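PDB 3PGV: haloacid dehalogenase-like hydrolase from Klebsiella pneumoniae subsp. pneumoniae, which is probably a magnesium-dependent phosphatase of the Cof family within the HAD-like hydrolase superfamily. Local coordinates for residues R88-D91 / Q95-F98; M240-G245 / D259-L264; G247-M250 / R256-D259. One frame throughout, in Å; residues are numbered along the deposited sequence. Where two conformers were deposited one is given.

Followed from the N terminus, the chain first meets interaction 1, where 88-91 turns back on 95-98 and closes a hairpin over three residues. This hairpin ends at strand 96-99, one edge of the mixed eight-stranded sheet. Interactions 2 and 3 come much later, on the other flank of that sheet, where 265-266 is the outermost strand. Interaction 3 opens inside the longer loop of interaction 2, and the two close on the same part of the chain, sharing Asp259: interaction 3 on helix 255-260, interaction 2 on the turn just after it. The two touch through Leu241 and Leu264 against Ile249. Interaction 1 has its centre about 26 Å from that of interaction 2.

Interaction 1 of 3, residues R88-D91 / Q95-F98; sequences RVHD and QQIF
The carboxylate of Asp91 is brought to Gln95 by a first torsion that sets CG between the backbone N and the carbonyl carbon (chi1 63°). Phe98 takes the same kind of torsion (chi1 66°), which turns a face of its ring to Val89. Asp91 then grips Gln95 twice. OD2 of Asp91 receives NE2 of Gln95 at 2.8 Å through its syn lone pair, with carboxylate and amide nearly coplanar. OD1 of Asp91 takes the backbone N of Gln95 at 3.0 Å, from above the carboxylate plane. The same oxygen also accepts the N-H of Asp93 in the turn. Backbone bonds continue the pairing: Asp91 N to Gln95 O, and Ile97 N to Val89 O at 2.7 Å. The bond from Val89 N to Phe98 O is weak.

This is a beta hairpin at the edge of the mixed sheet of the HAD core. His90 and Gln96 form an antiparallel non-hydrogen-bonded pair on one side of it. There CA of Gln96 sits over a face of the His90 ring, 4.0 Å from its centroid, and Tyr65 also stacks on His90. On the other side CB of Val89 makes a CH-pi contact over a face of the Phe98 ring, 4.0 Å from its centroid. Helix 210-220 covers this side through Val217, Ala216 and Met220. The guanidinium of Arg88 reaches beyond the hairpin to Asn101.

Interaction 2 of 3, residues M240-G245 / D259-L264; sequences MLSMAG and DLHPEL
Leu264 reaches Leu241 with both methyls of its side chain, CD1 making the closer contact. Its CB lies against Ile249 of the neighbouring strand. CG stands anti to the carbonyl carbon (chi1 -63°), and this directs the two methyls at helix 238-243. CD1 of Leu264 meets CB of Leu241 at 3.7 Å and also comes within 3.9 Å of O of Leu241. CD2 of Leu264 lies 3.9 Å from the same carbonyl oxygen.

The second meeting is between Ser242 and His261. CB of Ser242 approaches CE1 of His261 at 3.6 Å, obliquely to the ring. OG of Ser242 turns back to its own helix and bonds the carbonyl of Ala238. On the ring, ND1 of His261 donates to OE2 of Glu263 at 2.9 Å, nearly in the ring plane and to the syn lone pair.

The contact joins the last turn of helix 238-243 to the type I turn of His261 to Leu264, which leads from helix 255-260 into strand 265-266. No hydrogen bond crosses between the segments, so they are joined by van der Waals contact. The bond to Glu263 helps to hold the rotation of the His261 ring and may favour its protonated form.

Interaction 3 of 3, residues G247-M250 / R256-D259; sequences GCIM and RLKD. With EDO (1,2-ethanediol), chain J.
NH1 of Arg256 donates to O1 of a bound 1,2-ethanediol at 3.1 Å, with an N-H...O angle of 162°. The oxygen lies at the edge of the guanidinium, near its plane. The diol probably came from the crystallisation liquor. NH2 of Arg256 forms a salt bridge with Glu180.

The contact with strand 246-249 is made by the next two residues of the helix. CD1 of Ile249 comes within 4.1 Å of CG of Leu257, and the two side chains run past each other in opposite directions. The other branch, CG2 of Ile249, meets CG of Lys258 at 3.8 Å. Lys258 is extended beyond CG (chi2 172°), which carries CE to 3.6 Å from O of Met250. Its NZ goes on to bond the carbonyl of Ala251.

Strand 246-249, helix 255-260 and strand 265-266 form a beta-alpha-beta unit of the core. Leu241 of helix 238-243 also packs on Ile249 and Leu257. Met250 turns its end away from the helix and touches Asp233, a ligand of the calcium ion. Between the segments the contact is apolar at Ile249, while the lysine tail follows the chain past Met250 and brings its ammonium group to the carbonyl oxygen of Ala251, which would partly satisfy the charge.

Interaction 1 of 3, residues R88-D91 / Q95-F98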
loop_
_atom_site.group_PDB
_atom_site.type_symbol
_atom_site.label_atom_id
_atom_site.label_comp_id
_atom_site.label_asym_id
_atom_site.label_seq_id
_atom_site.Cartn_x
_atom_site.Cartn_y
_atom_site.Cartn_z
ATOM N N ARG A 88 -8.420 -3.044 2.270
ATOM C CA ARG A 88 -9.575 -2.158 2.295
ATOM C C ARG A 88 -9.706 -1.403 0.972
ATOM O O ARG A 88 -8.701 -1.014 0.372
ATOM C CB ARG A 88 -9.446 -1.123 3.451
ATOM C CG ARG A 88 -9.413 -1.709 4.871
ATOM C CD ARG A 88 -10.766 -2.194 5.315
ATOM N NE ARG A 88 -10.806 -2.497 6.750
ATOM C CZ ARG A 88 -10.449 -3.668 7.274
ATOM N NH1 ARG A 88 -9.966 -4.632 6.496
ATOM N NH2 ARG A 88 -10.541 -3.873 8.580
ATOM N N VAL A 89 -10.939 -1.125 0.562
ATOM C CA VAL A 89 -11.230 -0.219 -0.543
ATOM C C VAL A 89 -12.360 0.722 -0.123
ATOM O O VAL A 89 -13.342 0.279 0.482
ATOM C CB VAL A 89 -11.543 -0.953 -1.885
ATOM C CG1 VAL A 89 -12.290 -0.041 -2.853
ATOM C CG2 VAL A 89 -10.273 -1.483 -2.526
ATOM N N HIS A 90 -12.181 2.024 -0.362
ATOM C CA HIS A 90 -13.208 3.020 -0.105
ATOM C C HIS A 90 -13.520 3.737 -1.383
ATOM O O HIS A 90 -12.629 3.937 -2.202
ATOM C CB HIS A 90 -12.735 4.030 0.943
ATOM C CG HIS A 90 -12.700 3.499 2.340
ATOM N ND1 HIS A 90 -11.711 2.626 2.753
ATOM C CD2 HIS A 90 -13.449 3.852 3.415
ATOM C CE1 HIS A 90 -11.919 2.428 4.047
ATOM N NE2 HIS A 90 -12.953 3.143 4.492
ATOM N N ASP A 91 -14.772 4.148 -1.567
ATOM C CA ASP A 91 -15.126 4.970 -2.715
ATOM C C ASP A 91 -14.822 6.443 -2.400
ATOM O O ASP A 91 -14.370 6.750 -1.291
ATOM C CB ASP A 91 -16.613 4.766 -3.126
ATOM C CG ASP A 91 -17.651 5.172 -2.079
ATOM O OD1 ASP A 91 -17.286 5.907 -1.128
ATOM O OD2 ASP A 91 -18.842 4.834 -2.264
ATOM N N GLN A 95 -17.046 5.592 1.800
ATOM C CA GLN A 95 -17.777 4.362 2.091
ATOM C C GLN A 95 -16.870 3.154 1.838
ATOM O O GLN A 95 -16.238 3.071 0.775
ATOM C CB GLN A 95 -19.071 4.285 1.246
ATOM C CG GLN A 95 -20.003 5.513 1.445
ATOM C CD GLN A 95 -21.245 5.492 0.568
ATOM O OE1 GLN A 95 -22.342 5.840 1.006
ATOM N NE2 GLN A 95 -21.089 5.145 -0.703
ATOM N N GLN A 96 -16.721 2.277 2.851
ATOM C CA GLN A 96 -15.881 1.101 2.750
ATOM C C GLN A 96 -16.571 0.065 1.871
ATOM O O GLN A 96 -17.623 -0.453 2.246
ATOM C CB GLN A 96 -15.607 0.520 4.144
ATOM C CG GLN A 96 -14.628 -0.650 4.125
ATOM C CD GLN A 96 -14.467 -1.247 5.493
ATOM O OE1 GLN A 96 -13.657 -0.799 6.299
ATOM N NE2 GLN A 96 -15.248 -2.250 5.791
ATOM N N ILE A 97 -16.015 -0.195 0.668
ATOM C CA ILE A 97 -16.593 -1.179 -0.251
ATOM C C ILE A 97 -16.346 -2.597 0.253
ATOM O O ILE A 97 -17.276 -3.403 0.292
ATOM C CB ILE A 97 -16.094 -0.972 -1.700
ATOM C CG1 ILE A 97 -16.431 0.470 -2.216
ATOM C CG2 ILE A 97 -16.655 -2.071 -2.644
ATOM C CD1 ILE A 97 -17.931 0.903 -2.071
ATOM N N PHE A 98 -15.100 -2.896 0.674
ATOM C CA PHE A 98 -14.784 -4.202 1.233
ATOM C C PHE A 98 -13.694 -4.151 2.291
ATOM O O PHE A 98 -12.933 -3.200 2.356
ATOM C CB PHE A 98 -14.448 -5.241 0.127
ATOM C CG PHE A 98 -13.182 -4.986 -0.671
ATOM C CD1 PHE A 98 -11.925 -5.140 -0.082
ATOM C CD2 PHE A 98 -13.238 -4.789 -2.045
ATOM C CE1 PHE A 98 -10.752 -5.000 -0.838
ATOM C CE2 PHE A 98 -12.069 -4.665 -2.801
ATOM C CZ PHE A 98 -10.830 -4.759 -2.187
#

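Interaction 2 of 3, residues M240-G245 / D259-L264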
loop_
_atom_site.group_PDB
_atom_site.type_symbol
_atom_site.label_atom_id
_atom_site.label_comp_id
_atom_site.label_asym_id
_atom_site.label_seq_id
_atom_site.Cartn_x
_atom_site.Cartn_y
_atom_site.Cartn_z
HETATM N N MSE A 240 0.713 -5.484 -8.133
HETATM C CA MSE A 240 0.031 -4.413 -8.873
HETATM C C MSE A 240 0.738 -4.087 -10.176
HETATM O O MSE A 240 0.084 -3.966 -11.214
HETATM C CB MSE A 240 -0.110 -3.142 -8.003
HETATM C CG MSE A 240 -0.895 -2.034 -8.688
HETATM SE SE MSE A 240 -1.161 -0.482 -7.588
HETATM C CE MSE A 240 0.653 0.087 -7.376
ATOM N N LEU A 241 2.074 -3.950 -10.130
ATOM C CA LEU A 241 2.858 -3.574 -11.302
ATOM C C LEU A 241 2.917 -4.665 -12.352
ATOM O O LEU A 241 2.954 -4.356 -13.540
ATOM C CB LEU A 241 4.280 -3.124 -10.898
ATOM C CG LEU A 241 4.371 -1.904 -9.969
ATOM C CD1 LEU A 241 5.823 -1.545 -9.690
ATOM C CD2 LEU A 241 3.645 -0.716 -10.553
ATOM N N SER A 242 2.925 -5.940 -11.932
ATOM C CA SER A 242 2.982 -7.057 -12.883
ATOM C C SER A 242 1.596 -7.480 -13.390
ATOM O O SER A 242 1.486 -7.947 -14.519
ATOM C CB SER A 242 3.731 -8.246 -12.288
ATOM O OG SER A 242 3.208 -8.612 -11.021
HETATM N N MSE A 243 0.536 -7.289 -12.571
HETATM C CA MSE A 243 -0.852 -7.637 -12.987
HETATM C C MSE A 243 -1.467 -6.572 -13.906
HETATM O O MSE A 243 -2.329 -6.888 -14.697
HETATM C CB MSE A 243 -1.755 -7.858 -11.770
HETATM C CG MSE A 243 -1.403 -9.094 -10.972
HETATM SE SE MSE A 243 -2.291 -9.123 -9.247
HETATM C CE MSE A 243 -4.131 -9.435 -9.831
ATOM N N ALA A 244 -1.075 -5.304 -13.739
ATOM C CA ALA A 244 -1.603 -4.210 -14.555
ATOM C C ALA A 244 -1.209 -4.393 -16.009
ATOM O O ALA A 244 -0.194 -5.032 -16.293
ATOM C CB ALA A 244 -1.074 -2.882 -14.041
ATOM N N GLY A 245 -2.011 -3.838 -16.926
ATOM C CA GLY A 245 -1.704 -3.868 -18.359
ATOM C C GLY A 245 -0.331 -3.279 -18.640
ATOM O O GLY A 245 0.441 -3.834 -19.426
ATOM N N ASP A 259 14.879 -6.118 -9.398
ATOM C CA ASP A 259 15.439 -7.444 -9.652
ATOM C C ASP A 259 14.343 -8.495 -9.888
ATOM O O ASP A 259 14.517 -9.383 -10.727
ATOM C CB ASP A 259 16.343 -7.881 -8.488
ATOM C CG ASP A 259 17.611 -7.055 -8.322
ATOM O OD1 ASP A 259 17.940 -6.272 -9.250
ATOM O OD2 ASP A 259 18.297 -7.221 -7.281
ATOM N N LEU A 260 13.233 -8.419 -9.122
ATOM C CA LEU A 260 12.119 -9.360 -9.259
ATOM C C LEU A 260 11.392 -9.166 -10.591
ATOM O O LEU A 260 10.944 -10.143 -11.197
ATOM C CB LEU A 260 11.136 -9.203 -8.090
ATOM C CG LEU A 260 9.995 -10.243 -8.026
ATOM C CD1 LEU A 260 10.531 -11.635 -7.687
ATOM C CD2 LEU A 260 8.915 -9.821 -7.033
ATOM N N HIS A 261 11.290 -7.916 -11.061
ATOM C CA HIS A 261 10.592 -7.618 -12.302
ATOM C C HIS A 261 11.454 -6.806 -13.268
ATOM O O HIS A 261 11.160 -5.635 -13.529
ATOM C CB HIS A 261 9.261 -6.913 -12.013
ATOM C CG HIS A 261 8.290 -7.766 -11.257
ATOM N ND1 HIS A 261 7.588 -8.781 -11.879
ATOM C CD2 HIS A 261 7.940 -7.732 -9.951
ATOM C CE1 HIS A 261 6.841 -9.333 -10.937
ATOM N NE2 HIS A 261 7.007 -8.730 -9.765
ATOM N N PRO A 262 12.494 -7.435 -13.878
ATOM C CA PRO A 262 13.355 -6.687 -14.811
ATOM C C PRO A 262 12.654 -6.342 -16.136
ATOM O O PRO A 262 13.122 -5.467 -16.876
ATOM C CB PRO A 262 14.536 -7.636 -15.032
ATOM C CG PRO A 262 13.988 -8.982 -14.792
ATOM C CD PRO A 262 12.956 -8.834 -13.716
ATOM N N GLU A 263 11.524 -7.006 -16.422
ATOM C CA GLU A 263 10.745 -6.768 -17.646
ATOM C C GLU A 263 9.959 -5.440 -17.598
ATOM O O GLU A 263 9.430 -5.000 -18.621
ATOM C CB GLU A 263 9.790 -7.951 -17.931
ATOM C CG GLU A 263 8.586 -8.038 -16.992
ATOM C CD GLU A 263 8.852 -8.562 -15.589
ATOM O OE1 GLU A 263 9.971 -9.067 -15.337
ATOM O OE2 GLU A 263 7.909 -8.535 -14.763
ATOM N N LEU A 264 9.835 -4.841 -16.407
ATOM C CA LEU A 264 9.068 -3.613 -16.249
ATOM C C LEU A 264 9.906 -2.376 -16.493
ATOM O O LEU A 264 11.080 -2.325 -16.111
ATOM C CB LEU A 264 8.403 -3.552 -14.860
ATOM C CG LEU A 264 7.373 -4.654 -14.559
ATOM C CD1 LEU A 264 6.807 -4.494 -13.185
ATOM C CD2 LEU A 264 6.234 -4.660 -15.595
#

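Interaction 3 of 3, residues G247-M250 / R256-D259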
loop_
_atom_site.group_PDB
_atom_site.type_symbol
_atom_site.label_atom_id
_atom_site.label_comp_id
_atom_site.label_asym_id
_atom_site.label_seq_id
_atom_site.Cartn_x
_atom_site.Cartn_y
_atom_site.Cartn_z
ATOM N N GLY A 247 2.977 -1.632 -16.175
ATOM C CA GLY A 247 3.574 -1.342 -14.875
ATOM C C GLY A 247 4.860 -0.541 -14.983
ATOM O O GLY A 247 5.746 -0.895 -15.762
ATOM N N CYS A 248 4.972 0.554 -14.193
ATOM C CA CYS A 248 6.179 1.398 -14.159
ATOM C C CYS A 248 6.814 1.366 -12.788
ATOM O O CYS A 248 6.139 1.631 -11.788
ATOM C CB CYS A 248 5.856 2.825 -14.582
ATOM S SG CYS A 248 5.345 2.991 -16.298
ATOM N N ILE A 249 8.126 1.105 -12.736
ATOM C CA ILE A 249 8.901 1.114 -11.490
ATOM C C ILE A 249 9.633 2.462 -11.349
ATOM O O ILE A 249 10.248 2.932 -12.309
ATOM C CB ILE A 249 9.900 -0.097 -11.455
ATOM C CG1 ILE A 249 9.144 -1.449 -11.474
ATOM C CG2 ILE A 249 10.862 -0.005 -10.247
ATOM C CD1 ILE A 249 10.077 -2.702 -11.564
HETATM N N MSE A 250 9.532 3.097 -10.169
HETATM C CA MSE A 250 10.207 4.377 -9.892
HETATM C C MSE A 250 11.718 4.183 -9.891
HETATM O O MSE A 250 12.196 3.134 -9.450
HETATM C CB MSE A 250 9.763 4.931 -8.521
HETATM C CG MSE A 250 8.251 5.073 -8.379
HETATM SE SE MSE A 250 7.492 6.186 -9.752
HETATM C CE MSE A 250 8.357 7.850 -9.335
ATOM N N ARG A 256 15.297 -4.743 -4.909
ATOM C CA ARG A 256 14.669 -6.060 -4.901
ATOM C C ARG A 256 13.444 -6.096 -5.831
ATOM O O ARG A 256 13.192 -7.118 -6.471
ATOM C CB ARG A 256 14.291 -6.479 -3.467
ATOM C CG ARG A 256 13.688 -7.886 -3.384
ATOM C CD ARG A 256 13.489 -8.346 -1.955
ATOM N NE ARG A 256 12.531 -9.444 -1.867
ATOM C CZ ARG A 256 12.125 -9.985 -0.725
ATOM N NH1 ARG A 256 12.621 -9.563 0.428
ATOM N NH2 ARG A 256 11.216 -10.949 -0.727
ATOM N N LEU A 257 12.707 -4.972 -5.929
ATOM C CA LEU A 257 11.565 -4.854 -6.833
ATOM C C LEU A 257 12.044 -4.838 -8.282
ATOM O O LEU A 257 11.462 -5.521 -9.131
ATOM C CB LEU A 257 10.729 -3.565 -6.512
ATOM C CG LEU A 257 9.559 -3.241 -7.499
ATOM C CD1 LEU A 257 8.512 -4.397 -7.543
ATOM C CD2 LEU A 257 8.906 -1.935 -7.150
ATOM N N LYS A 258 13.117 -4.072 -8.560
ATOM C CA LYS A 258 13.712 -4.004 -9.904
ATOM C C LYS A 258 14.234 -5.383 -10.336
ATOM O O LYS A 258 14.017 -5.791 -11.479
ATOM C CB LYS A 258 14.843 -2.960 -9.950
ATOM C CG LYS A 258 14.350 -1.524 -9.786
ATOM C CD LYS A 258 15.502 -0.554 -9.643
ATOM C CE LYS A 258 15.036 0.869 -9.460
ATOM N NZ LYS A 258 16.192 1.806 -9.331
ATOM N N ASP A 259 14.879 -6.118 -9.398
ATOM C CA ASP A 259 15.439 -7.444 -9.652
ATOM C C ASP A 259 14.343 -8.495 -9.888
ATOM O O ASP A 259 14.517 -9.383 -10.727
ATOM C CB ASP A 259 16.343 -7.881 -8.488
ATOM C CG ASP A 259 17.611 -7.055 -8.322
ATOM O OD1 ASP A 259 17.940 -6.272 -9.250
ATOM O OD2 ASP A 259 18.297 -7.221 -7.281
HETATM C C1 EDO J . 13.250 -5.911 0.819
HETATM O O1 EDO J . 14.268 -6.914 0.710
HETATM C C2 EDO J . 13.385 -4.925 -0.328
HETATM O O2 EDO J . 12.361 -3.940 -0.221
#